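Local coordinates for beta-ketoacyl-[acyl-carrier-protein] synthase FabY (Pseudomonas aeruginosa, PDB 4CW4) that catalyses the condensation of acetyl-CoA with malonyl-acyl carrier protein, making the beta-acetoacetyl primer that initiates fatty acid biosynthesis, at residues G329-E341 and F348-F361. Sequence-based numbering, arbitrary orientation.
Sequences GALATEEGLRLIE and FRRASRPFGENCGF
Leu-331 lays its CD2 methyl over one face of the Phe-361 ring, 3.5 Å from the ring centroid and 15° off its normal, a CH-pi contact. Phe-361 CG sits between its own backbone N and carbonyl carbon (chi1 79°), which brings the ring back to Ala-330 and Leu-331 although the CB bond points away. A single beta bridge joins the backbones at Leu-331 and Phe-361: Phe-361 N donates to Ala-330 O at 2.9 Å, and Ala-332 N to Phe-361 O at 3.0 Å. Gly-360 suits this crossing because a CB would run into Leu-331 and Ala-332.

Farther along, Cys-359 points its sulfur at helix 334-341, with SG 3.6 Å from Gly-336 C and equally near Ile-340 CD1; Gly-336, lacking a side chain, lets it come so close. Leu-337 spreads its methyls, CD1 meeting Ala-351 CB at 3.9 Å and the Phe-348 ring, CD2 the sulfur of Cys-359. At the edge of that ring, Glu-334 OE2 lies near the plane, 3.5 Å from Phe-348 CZ. Ile-340 CG2 rests over one face of the Arg-353 guanidinium, while a water links Arg-353 NH2 to Glu-341 OE2, which also accepts from Asp-347 N.

Leu-331 also packs on helix 319-327, whose Tyr-325 meets Phe-361 edge-to-face; the Phe-361 ring also meets that of His-477, a predicted active-site residue, with planes at about 55°. Asn-358 packs on Pro-444 of helix 444-461, in the loop running from helix 334-341 to strand 366-374.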
ATOM      1  N   GLY A 329       0.635 -20.009 -12.034  1.00 17.81           N
ATOM      2  CA  GLY A 329       0.324 -21.349 -11.569  1.00 17.36           C
ATOM      3  C   GLY A 329      -0.161 -21.389 -10.132  1.00 16.60           C
ATOM      4  O   GLY A 329      -0.091 -22.429  -9.493  1.00 18.26           O
ATOM      5  N   ALA A 330      -0.671 -20.270  -9.626  1.00 14.44           N
ATOM      6  CA  ALA A 330      -1.026 -20.142  -8.205  1.00 13.51           C
ATOM      7  C   ALA A 330      -2.410 -20.637  -7.841  1.00 11.48           C
ATOM      8  O   ALA A 330      -2.658 -20.929  -6.666  1.00 12.27           O
ATOM      9  CB  ALA A 330      -0.883 -18.695  -7.768  1.00 15.25           C
ATOM     10  N   LEU A 331      -3.330 -20.682  -8.811  1.00 11.06           N
ATOM     11  CA  LEU A 331      -4.740 -20.971  -8.521  1.00 11.28           C
ATOM     12  C   LEU A 331      -5.127 -22.392  -8.858  1.00 11.45           C
ATOM     13  O   LEU A 331      -4.548 -23.001  -9.749  1.00 12.43           O
ATOM     14  CB  LEU A 331      -5.665 -20.043  -9.299  1.00 11.04           C
ATOM     15  CG  LEU A 331      -5.439 -18.537  -9.104  1.00 10.06           C
ATOM     16  CD1 LEU A 331      -6.465 -17.767  -9.921  1.00 10.97           C
ATOM     17  CD2 LEU A 331      -5.487 -18.138  -7.625  1.00 12.18           C
ATOM     18  N   ALA A 332      -6.130 -22.901  -8.144  1.00 10.79           N
ATOM     19  CA  ALA A 332      -6.737 -24.187  -8.478  1.00 10.40           C
ATOM     20  C   ALA A 332      -7.547 -24.044  -9.760  1.00 12.20           C
ATOM     21  O   ALA A 332      -8.514 -23.292  -9.807  1.00 11.95           O
ATOM     22  CB  ALA A 332      -7.646 -24.636  -7.362  1.00 11.42           C
ATOM     23  N   THR A 333      -7.163 -24.791 -10.790  1.00 12.45           N
ATOM     24  CA  THR A 333      -7.895 -24.777 -12.056  1.00 12.48           C
ATOM     25  C   THR A 333      -8.882 -25.941 -12.124  1.00 12.79           C
ATOM     26  O   THR A 333      -8.793 -26.895 -11.355  1.00 13.13           O
ATOM     27  CB  THR A 333      -6.935 -24.942 -13.230  1.00 14.50           C
ATOM     28  OG1 THR A 333      -6.376 -26.255 -13.199  1.00 14.98           O
ATOM     29  CG2 THR A 333      -5.819 -23.893 -13.191  1.00 14.59           C
ATOM     30  N   GLU A 334      -9.837 -25.860 -13.039  1.00 12.78           N
ATOM     31  CA  GLU A 334     -10.718 -26.993 -13.269  1.00 13.97           C
ATOM     32  C   GLU A 334      -9.915 -28.256 -13.602  1.00 14.70           C
ATOM     33  O   GLU A 334     -10.176 -29.326 -13.061  1.00 15.76           O
ATOM     34  CB  GLU A 334     -11.718 -26.679 -14.377  1.00 14.82           C
ATOM     35  CG  GLU A 334     -12.648 -27.830 -14.734  1.00 15.35           C
ATOM     36  CD  GLU A 334     -13.742 -27.385 -15.677  1.00 16.83           C
ATOM     37  OE1 GLU A 334     -13.413 -26.905 -16.791  1.00 18.09           O
ATOM     38  OE2 GLU A 334     -14.929 -27.517 -15.309  1.00 18.84           O
ATOM     39  N   GLU A 335      -8.920 -28.149 -14.471  1.00 15.42           N
ATOM     40  CA  GLU A 335      -8.134 -29.328 -14.799  1.00 18.49           C
ATOM     41  C   GLU A 335      -7.385 -29.880 -13.587  1.00 17.92           C
ATOM     42  O   GLU A 335      -7.278 -31.095 -13.424  1.00 18.97           O
ATOM     43  CB  GLU A 335      -7.164 -29.041 -15.940  1.00 22.29           C
ATOM     44  CG  GLU A 335      -7.833 -28.976 -17.301  1.00 25.48           C
ATOM     45  CD  GLU A 335      -8.597 -30.256 -17.674  1.00 28.74           C
ATOM     46  OE1 GLU A 335      -8.154 -31.380 -17.348  1.00 29.56           O
ATOM     47  OE2 GLU A 335      -9.660 -30.126 -18.294  1.00 30.43           O
ATOM     48  N   GLY A 336      -6.886 -28.994 -12.728  1.00 17.26           N
ATOM     49  CA  GLY A 336      -6.200 -29.428 -11.523  1.00 17.24           C
ATOM     50  C   GLY A 336      -7.122 -30.229 -10.626  1.00 16.94           C
ATOM     51  O   GLY A 336      -6.760 -31.284 -10.115  1.00 17.41           O
ATOM     52  N   LEU A 337      -8.341 -29.737 -10.441  1.00 16.02           N
ATOM     53  CA  LEU A 337      -9.300 -30.428  -9.607  1.00 16.40           C
ATOM     54  C   LEU A 337      -9.766 -31.741 -10.233  1.00 16.82           C
ATOM     55  O   LEU A 337     -10.055 -32.705  -9.523  1.00 17.26           O
ATOM     56  CB  LEU A 337     -10.487 -29.517  -9.295  1.00 15.50           C
ATOM     57  CG  LEU A 337     -10.134 -28.288  -8.449  1.00 15.03           C
ATOM     58  CD1 LEU A 337     -11.260 -27.267  -8.481  1.00 16.21           C
ATOM     59  CD2 LEU A 337      -9.818 -28.704  -6.999  1.00 14.47           C
ATOM     60  N   ARG A 338      -9.843 -31.789 -11.560  1.00 17.70           N
ATOM     61  CA  ARG A 338     -10.200 -33.030 -12.242  1.00 19.19           C
ATOM     62  C   ARG A 338      -9.199 -34.129 -11.923  1.00 21.04           C
ATOM     63  O   ARG A 338      -9.567 -35.294 -11.791  1.00 22.47           O
ATOM     64  CB  ARG A 338     -10.267 -32.800 -13.750  1.00 19.26           C
ATOM     65  CG  ARG A 338     -11.526 -32.082 -14.185  1.00 21.27           C
ATOM     66  CD  ARG A 338     -11.525 -31.833 -15.693  1.00 23.21           C
ATOM     67  NE  ARG A 338     -12.842 -31.420 -16.179  1.00 24.53           N
ATOM     68  CZ  ARG A 338     -13.062 -30.841 -17.356  1.00 27.38           C
ATOM     69  NH1 ARG A 338     -12.053 -30.608 -18.193  1.00 28.63           N
ATOM     70  NH2 ARG A 338     -14.297 -30.512 -17.714  1.00 28.48           N
ATOM     71  N   LEU A 339      -7.933 -33.760 -11.806  1.00 21.77           N
ATOM     72  CA  LEU A 339      -6.886 -34.729 -11.494  1.00 23.00           C
ATOM     73  C   LEU A 339      -7.041 -35.241 -10.073  1.00 23.84           C
ATOM     74  O   LEU A 339      -6.878 -36.433  -9.829  1.00 24.31           O
ATOM     75  CB  LEU A 339      -5.500 -34.108 -11.673  1.00 25.06           C
ATOM     76  CG  LEU A 339      -5.035 -33.917 -13.115  1.00 28.27           C
ATOM     77  CD1 LEU A 339      -3.709 -33.186 -13.165  1.00 29.51           C
ATOM     78  CD2 LEU A 339      -4.903 -35.253 -13.830  1.00 29.30           C
ATOM     79  N   ILE A 340      -7.352 -34.343  -9.137  1.00 24.44           N
ATOM     80  CA  ILE A 340      -7.535 -34.741  -7.748  1.00 25.23           C
ATOM     81  C   ILE A 340      -8.755 -35.648  -7.589  1.00 25.38           C
ATOM     82  O   ILE A 340      -8.706 -36.638  -6.857  1.00 26.52           O
ATOM     83  CB  ILE A 340      -7.645 -33.512  -6.832  1.00 26.12           C
ATOM     84  CG1 ILE A 340      -6.280 -32.830  -6.743  1.00 27.23           C
ATOM     85  CG2 ILE A 340      -8.106 -33.898  -5.397  1.00 25.81           C
ATOM     86  CD1 ILE A 340      -6.334 -31.459  -6.197  1.00 26.77           C
ATOM     87  N   GLU A 341      -9.836 -35.322  -8.289  1.00 24.53           N
ATOM     88  CA  GLU A 341     -11.077 -36.072  -8.150  1.00 25.38           C
ATOM     89  C   GLU A 341     -11.123 -37.305  -9.040  1.00 27.67           C
ATOM     90  O   GLU A 341     -11.890 -38.229  -8.781  1.00 29.15           O
ATOM     91  CB  GLU A 341     -12.273 -35.179  -8.472  1.00 24.45           C
ATOM     92  CG  GLU A 341     -12.532 -34.113  -7.424  1.00 23.57           C
ATOM     93  CD  GLU A 341     -13.908 -33.509  -7.553  1.00 24.35           C
ATOM     94  OE1 GLU A 341     -14.894 -34.262  -7.631  1.00 26.73           O
ATOM     95  OE2 GLU A 341     -14.002 -32.283  -7.592  1.00 22.47           O
ATOM     96  N   PHE A 348     -16.708 -27.730  -7.356  1.00 13.25           N
ATOM     97  CA  PHE A 348     -15.996 -26.491  -7.115  1.00 11.78           C
ATOM     98  C   PHE A 348     -16.165 -26.007  -5.682  1.00 11.83           C
ATOM     99  O   PHE A 348     -15.405 -25.165  -5.242  1.00 11.95           O
ATOM    100  CB  PHE A 348     -16.404 -25.413  -8.105  1.00 11.71           C
ATOM    101  CG  PHE A 348     -15.911 -25.671  -9.496  1.00 12.12           C
ATOM    102  CD1 PHE A 348     -14.581 -25.519  -9.794  1.00 12.59           C
ATOM    103  CD2 PHE A 348     -16.777 -26.085 -10.502  1.00 13.31           C
ATOM    104  CE1 PHE A 348     -14.100 -25.769 -11.072  1.00 13.84           C
ATOM    105  CE2 PHE A 348     -16.306 -26.327 -11.778  1.00 14.60           C
ATOM    106  CZ  PHE A 348     -14.953 -26.174 -12.058  1.00 14.03           C
ATOM    107  N   ARG A 349     -17.147 -26.538  -4.958  1.00 11.67           N
ATOM    108  CA  ARG A 349     -17.265 -26.215  -3.539  1.00 11.61           C
ATOM    109  C   ARG A 349     -16.098 -26.751  -2.733  1.00 10.68           C
ATOM    110  O   ARG A 349     -15.862 -26.292  -1.616  1.00 10.43           O
ATOM    111  CB  ARG A 349     -18.597 -26.713  -2.978  1.00 12.81           C
ATOM    112  CG  ARG A 349     -19.751 -25.968  -3.640  1.00 15.57           C
ATOM    113  CD  ARG A 349     -21.153 -26.393  -3.270  1.00 18.60           C
ATOM    114  NE  ARG A 349     -22.078 -25.407  -3.854  1.00 22.92           N
ATOM    115  CZ  ARG A 349     -22.543 -25.443  -5.097  1.00 24.93           C
ATOM    116  NH1 ARG A 349     -22.241 -26.457  -5.904  1.00 26.00           N
ATOM    117  NH2 ARG A 349     -23.346 -24.482  -5.530  1.00 26.54           N
ATOM    118  N   ARG A 350     -15.353 -27.693  -3.308  1.00 10.36           N
ATOM    119  CA  ARG A 350     -14.177 -28.251  -2.637  1.00 10.94           C
ATOM    120  C   ARG A 350     -12.900 -27.799  -3.349  1.00 11.00           C
ATOM    121  O   ARG A 350     -11.871 -28.475  -3.294  1.00 11.63           O
ATOM    122  CB  ARG A 350     -14.269 -29.772  -2.580  1.00 12.15           C
ATOM    123  CG  ARG A 350     -15.441 -30.251  -1.726  1.00 13.35           C
ATOM    124  CD  ARG A 350     -15.593 -31.755  -1.755  1.00 14.61           C
ATOM    125  NE  ARG A 350     -14.445 -32.432  -1.173  1.00 16.60           N
ATOM    126  CZ  ARG A 350     -14.240 -33.739  -1.178  1.00 18.11           C
ATOM    127  NH1 ARG A 350     -15.115 -34.557  -1.744  1.00 20.06           N
ATOM    128  NH2 ARG A 350     -13.135 -34.228  -0.627  1.00 18.29           N
ATOM    129  N   ALA A 351     -12.939 -26.632  -3.989  1.00 10.83           N
ATOM    130  CA  ALA A 351     -11.748 -26.162  -4.698  1.00 10.94           C
ATOM    131  C   ALA A 351     -10.588 -25.885  -3.743  1.00 10.59           C
ATOM    132  O   ALA A 351      -9.425 -26.012  -4.122  1.00 10.19           O
ATOM    133  CB  ALA A 351     -12.049 -24.930  -5.512  1.00 11.20           C
ATOM    134  N   SER A 352     -10.924 -25.496  -2.520  1.00  9.97           N
ATOM    135  CA  SER A 352      -9.936 -25.120  -1.515  1.00  9.87           C
ATOM    136  C   SER A 352      -9.810 -26.213  -0.452  1.00  8.97           C
ATOM    137  O   SER A 352     -10.722 -26.434   0.356  1.00  9.88           O
ATOM    138  CB  SER A 352     -10.309 -23.786  -0.893  1.00  9.68           C
ATOM    139  OG  SER A 352      -9.246 -23.312  -0.083  1.00 10.00           O
ATOM    140  N   ARG A 353      -8.660 -26.887  -0.489  1.00  9.30           N
ATOM    141  CA  ARG A 353      -8.382 -28.109   0.269  1.00 10.06           C
ATOM    142  C   ARG A 353      -7.075 -27.987   1.070  1.00  9.75           C
ATOM    143  O   ARG A 353      -6.093 -28.673   0.773  1.00 10.20           O
ATOM    144  CB  ARG A 353      -8.258 -29.283  -0.725  1.00 10.62           C
ATOM    145  CG  ARG A 353      -9.578 -29.690  -1.358  1.00 10.98           C
ATOM    146  CD  ARG A 353      -9.346 -30.421  -2.691  1.00 12.44           C
ATOM    147  NE  ARG A 353     -10.549 -30.948  -3.334  1.00 13.08           N
ATOM    148  CZ  ARG A 353     -10.977 -32.207  -3.250  1.00 14.09           C
ATOM    149  NH1 ARG A 353     -10.329 -33.100  -2.499  1.00 14.78           N
ATOM    150  NH2 ARG A 353     -12.066 -32.576  -3.920  1.00 15.31           N
ATOM    151  N   PRO A 354      -7.012 -27.031   2.005  1.00  9.70           N
ATOM    152  CA  PRO A 354      -5.790 -26.868   2.813  1.00  9.94           C
ATOM    153  C   PRO A 354      -5.330 -28.193   3.429  1.00 10.00           C
ATOM    154  O   PRO A 354      -6.138 -28.905   3.995  1.00 10.07           O
ATOM    155  CB  PRO A 354      -6.223 -25.884   3.910  1.00  9.64           C
ATOM    156  CG  PRO A 354      -7.415 -25.174   3.353  1.00 10.70           C
ATOM    157  CD  PRO A 354      -8.118 -26.203   2.495  1.00 10.19           C
ATOM    158  N   PHE A 355      -4.044 -28.495   3.288  1.00 10.37           N
ATOM    159  CA  PHE A 355      -3.408 -29.679   3.872  1.00 10.21           C
ATOM    160  C   PHE A 355      -3.856 -31.018   3.294  1.00 11.50           C
ATOM    161  O   PHE A 355      -3.373 -32.048   3.734  1.00 11.56           O
ATOM    162  CB  PHE A 355      -3.497 -29.652   5.402  1.00 10.08           C
ATOM    163  CG  PHE A 355      -2.815 -28.447   5.987  1.00 10.19           C
ATOM    164  CD1 PHE A 355      -1.436 -28.329   5.960  1.00 11.13           C
ATOM    165  CD2 PHE A 355      -3.558 -27.410   6.493  1.00 11.06           C
ATOM    166  CE1 PHE A 355      -0.819 -27.189   6.428  1.00 10.88           C
ATOM    167  CE2 PHE A 355      -2.951 -26.276   6.986  1.00 11.71           C
ATOM    168  CZ  PHE A 355      -1.574 -26.167   6.966  1.00 11.34           C
ATOM    169  N   GLY A 356      -4.729 -30.991   2.281  1.00 10.81           N
ATOM    170  CA  GLY A 356      -5.105 -32.187   1.563  1.00 11.24           C
ATOM    171  C   GLY A 356      -4.415 -32.273   0.226  1.00 12.11           C
ATOM    172  O   GLY A 356      -3.608 -31.419  -0.102  1.00 12.64           O
ATOM    173  N   GLU A 357      -4.712 -33.321  -0.536  1.00 12.83           N
ATOM    174  CA  GLU A 357      -4.413 -33.286  -1.966  1.00 14.00           C
ATOM    175  C   GLU A 357      -5.007 -31.980  -2.509  1.00 12.94           C
ATOM    176  O   GLU A 357      -6.178 -31.673  -2.278  1.00 13.09           O
ATOM    177  CB  GLU A 357      -4.983 -34.500  -2.693  1.00 16.74           C
ATOM    178  CG  GLU A 357      -4.440 -35.833  -2.195  1.00 21.39           C
ATOM    179  CD  GLU A 357      -2.950 -35.980  -2.418  1.00 25.70           C
ATOM    180  OE1 GLU A 357      -2.454 -35.510  -3.463  1.00 26.67           O
ATOM    181  OE2 GLU A 357      -2.271 -36.558  -1.536  1.00 29.35           O
ATOM    182  N   ASN A 358      -4.193 -31.188  -3.192  1.00 12.45           N
ATOM    183  CA  ASN A 358      -4.625 -29.858  -3.599  1.00 11.89           C
ATOM    184  C   ASN A 358      -3.810 -29.344  -4.775  1.00 12.42           C
ATOM    185  O   ASN A 358      -2.875 -30.023  -5.232  1.00 13.19           O
ATOM    186  CB  ASN A 358      -4.664 -28.874  -2.401  1.00 10.20           C
ATOM    187  CG  ASN A 358      -3.318 -28.675  -1.728  1.00 10.59           C
ATOM    188  OD1 ASN A 358      -2.264 -28.824  -2.350  1.00 12.67           O
ATOM    189  ND2 ASN A 358      -3.347 -28.264  -0.453  1.00 11.03           N
ATOM    190  N   CYS A 359      -4.195 -28.183  -5.305  1.00 11.64           N
ATOM    191  CA  CYS A 359      -3.617 -27.731  -6.569  1.00 11.37           C
ATOM    192  C   CYS A 359      -3.711 -26.225  -6.800  1.00 11.85           C
ATOM    193  O   CYS A 359      -3.775 -25.770  -7.945  1.00 14.13           O
ATOM    194  CB  CYS A 359      -4.279 -28.481  -7.721  1.00 12.92           C
ATOM    195  SG  CYS A 359      -6.086 -28.277  -7.827  1.00 14.76           S
ATOM    196  N   GLY A 360      -3.637 -25.447  -5.723  1.00 11.13           N
ATOM    197  CA  GLY A 360      -3.593 -23.995  -5.837  1.00 11.02           C
ATOM    198  C   GLY A 360      -4.697 -23.336  -5.037  1.00 10.44           C
ATOM    199  O   GLY A 360      -5.697 -23.973  -4.672  1.00 10.41           O
ATOM    200  N   PHE A 361      -4.525 -22.045  -4.773  1.00  9.71           N
ATOM    201  CA  PHE A 361      -5.483 -21.334  -3.961  1.00  9.84           C
ATOM    202  C   PHE A 361      -6.700 -20.891  -4.772  1.00  9.55           C
ATOM    203  O   PHE A 361      -6.709 -20.943  -6.008  1.00 11.17           O
ATOM    204  CB  PHE A 361      -4.817 -20.212  -3.122  1.00 10.22           C
ATOM    205  CG  PHE A 361      -4.494 -18.915  -3.843  1.00 12.24           C
ATOM    206  CD1 PHE A 361      -5.433 -17.909  -3.962  1.00 12.43           C
ATOM    207  CD2 PHE A 361      -3.208 -18.654  -4.249  1.00 14.00           C
ATOM    208  CE1 PHE A 361      -5.130 -16.700  -4.532  1.00 14.16           C
ATOM    209  CE2 PHE A 361      -2.887 -17.422  -4.836  1.00 14.84           C
ATOM    210  CZ  PHE A 361      -3.862 -16.458  -4.971  1.00 14.41           C
TER
HETATM  211  O   HOH W   1      -1.935 -24.412  -9.827  1.00 23.15           O
HETATM  212  O   HOH W   2      -4.724 -26.381 -10.466  1.00 14.46           O
HETATM  213  O   HOH W   3     -13.028 -30.627  -5.912  1.00 17.60           O